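Local coordinates for periplasmic protein (Legionella pneumophila subsp. pneumophila, PDB 4FGQ), which is LapG, a calcium-dependent periplasmic cysteine protease of the bacterial transglutaminase-like family, and so probably cleaves its protein substrates with a papain-like catalytic centre, at residues 11-16 against 29-34. Numbering follows the deposited sequence.
Sequences EKIQKL and TAWGNL
I13 lays its terminal methyl over the indole of W31, a CH-pi contact in which CD1 stands 3.6 Å from the centroid of the six-membered ring and only 14° off the ring normal. The nearest single ring atom is the fusion carbon CD2, 3.6 Å from I13 CD1, while I13 CG1 follows behind at 3.9 Å from W31 CE3. The isoleucine suits this place because its two branches do different jobs. With chi1 at -67°, CG1 lies beside the backbone N and anti to the carbonyl carbon, and the longer branch, extended at chi2, reaches the ring face; CG2 is anti to the N and turns to the backbone of the facing helix.

The second contact sets a side-chain methyl against bare main chain: I13 CG2 rests 3.8 Å from G32 N. Since G32 has no side chain, the two helices come close here, with I13 CA and G32 CA 5.8 Å apart. The pair joins helix 10-17 to helix 22-38, successive helices of a helical hairpin on the helical side of this protease, remote from its antiparallel sheet.

Tryptophan suits its place by offering the I13 methyl a broad, flat apolar face, while its single N-H, at NE1, is satisfied by T96 OG1. The buried indole is also held by F54, edge-to-face. I8 touches both I13 and W31.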
loop_
_atom_site.group_PDB
_atom_site.type_symbol
_atom_site.label_atom_id
_atom_site.label_comp_id
_atom_site.label_asym_id
_atom_site.label_seq_id
_atom_site.Cartn_x
_atom_site.Cartn_y
_atom_site.Cartn_z
ATOM N N GLU A 11 15.711 -9.599 -4.826
ATOM C CA GLU A 11 17.143 -9.414 -4.997
ATOM C C GLU A 11 17.577 -7.988 -4.638
ATOM O O GLU A 11 18.601 -7.798 -3.977
ATOM C CB GLU A 11 17.585 -9.810 -6.413
ATOM C CG GLU A 11 17.382 -11.297 -6.737
ATOM C CD GLU A 11 15.919 -11.676 -6.926
ATOM O OE1 GLU A 11 15.140 -10.832 -7.420
ATOM O OE2 GLU A 11 15.546 -12.814 -6.567
ATOM N N LYS A 12 16.797 -6.991 -5.057
ATOM C CA LYS A 12 17.098 -5.597 -4.716
ATOM C C LYS A 12 16.956 -5.396 -3.212
ATOM O O LYS A 12 17.731 -4.671 -2.588
ATOM C CB LYS A 12 16.169 -4.622 -5.458
ATOM C CG LYS A 12 16.421 -4.494 -6.958
ATOM C CD LYS A 12 15.741 -3.248 -7.537
ATOM C CE LYS A 12 16.155 -3.016 -8.990
ATOM N NZ LYS A 12 16.093 -1.578 -9.388
ATOM N N ILE A 13 15.957 -6.054 -2.633
ATOM C CA ILE A 13 15.703 -5.947 -1.199
ATOM C C ILE A 13 16.835 -6.543 -0.355
ATOM O O ILE A 13 17.249 -5.948 0.645
ATOM C CB ILE A 13 14.371 -6.611 -0.828
ATOM C CG1 ILE A 13 13.208 -5.821 -1.431
ATOM C CG2 ILE A 13 14.208 -6.681 0.672
ATOM C CD1 ILE A 13 11.862 -6.466 -1.212
ATOM N N GLN A 14 17.337 -7.709 -0.753
ATOM C CA GLN A 14 18.423 -8.356 -0.017
ATOM C C GLN A 14 19.689 -7.507 0.001
ATOM O O GLN A 14 20.453 -7.542 0.964
ATOM C CB GLN A 14 18.730 -9.735 -0.601
ATOM C CG GLN A 14 17.693 -10.799 -0.276
ATOM C CD GLN A 14 17.877 -12.053 -1.113
ATOM O OE1 GLN A 14 18.628 -12.054 -2.091
ATOM N NE2 GLN A 14 17.193 -13.127 -0.732
ATOM N N LYS A 15 19.906 -6.743 -1.062
ATOM C CA LYS A 15 21.081 -5.887 -1.148
ATOM C C LYS A 15 20.896 -4.619 -0.333
ATOM O O LYS A 15 21.850 -4.090 0.231
ATOM C CB LYS A 15 21.397 -5.564 -2.606
ATOM C CG LYS A 15 21.759 -6.800 -3.412
ATOM C CD LYS A 15 21.921 -6.495 -4.890
ATOM C CE LYS A 15 22.068 -7.782 -5.687
ATOM N NZ LYS A 15 21.692 -7.607 -7.116
ATOM N N LEU A 16 19.662 -4.135 -0.273
ATOM C CA LEU A 16 19.348 -3.004 0.581
ATOM C C LEU A 16 19.596 -3.388 2.036
ATOM O O LEU A 16 20.189 -2.621 2.790
ATOM C CB LEU A 16 17.895 -2.557 0.382
ATOM C CG LEU A 16 17.665 -1.508 -0.706
ATOM C CD1 LEU A 16 16.210 -1.479 -1.143
ATOM C CD2 LEU A 16 18.093 -0.143 -0.206
ATOM N N THR A 29 15.147 -7.690 5.379
ATOM C CA THR A 29 15.212 -9.140 5.198
ATOM C C THR A 29 13.840 -9.782 5.352
ATOM O O THR A 29 13.473 -10.689 4.595
ATOM C CB THR A 29 16.202 -9.774 6.186
ATOM O OG1 THR A 29 17.522 -9.289 5.897
ATOM C CG2 THR A 29 16.186 -11.294 6.067
ATOM N N ALA A 30 13.069 -9.291 6.318
ATOM C CA ALA A 30 11.725 -9.804 6.555
ATOM C C ALA A 30 10.780 -9.520 5.391
ATOM O O ALA A 30 9.946 -10.358 5.043
ATOM C CB ALA A 30 11.170 -9.225 7.851
ATOM N N TRP A 31 10.918 -8.337 4.800
ATOM C CA TRP A 31 10.130 -7.934 3.637
ATOM C C TRP A 31 10.452 -8.848 2.451
ATOM O O TRP A 31 9.548 -9.329 1.757
ATOM C CB TRP A 31 10.465 -6.482 3.302
ATOM C CG TRP A 31 9.688 -5.864 2.194
ATOM C CD1 TRP A 31 8.453 -6.227 1.731
ATOM C CD2 TRP A 31 10.100 -4.740 1.412
ATOM N NE1 TRP A 31 8.079 -5.394 0.690
ATOM C CE2 TRP A 31 9.072 -4.479 0.482
ATOM C CE3 TRP A 31 11.246 -3.937 1.406
ATOM C CZ2 TRP A 31 9.161 -3.439 -0.444
ATOM C CZ3 TRP A 31 11.326 -2.906 0.483
ATOM C CH2 TRP A 31 10.294 -2.668 -0.424
ATOM N N GLY A 32 11.739 -9.075 2.218
ATOM C CA GLY A 32 12.167 -9.965 1.149
ATOM C C GLY A 32 11.677 -11.385 1.376
ATOM O O GLY A 32 11.209 -12.040 0.440
ATOM N N ASN A 33 11.787 -11.872 2.614
ATOM C CA ASN A 33 11.312 -13.217 2.929
ATOM C C ASN A 33 9.797 -13.325 2.733
ATOM O O ASN A 33 9.305 -14.351 2.256
ATOM C CB ASN A 33 11.717 -13.641 4.344
ATOM C CG ASN A 33 13.218 -13.867 4.483
ATOM O OD1 ASN A 33 13.929 -14.031 3.491
ATOM N ND2 ASN A 33 13.702 -13.893 5.722
ATOM N N LEU A 34 9.063 -12.264 3.083
ATOM C CA LEU A 34 7.615 -12.221 2.869
ATOM C C LEU A 34 7.288 -12.408 1.397
ATOM O O LEU A 34 6.452 -13.253 1.029
ATOM C CB LEU A 34 7.040 -10.880 3.357
ATOM C CG LEU A 34 5.559 -10.611 3.058
ATOM C CD1 LEU A 34 4.683 -11.369 4.027
ATOM C CD2 LEU A 34 5.252 -9.120 3.121
#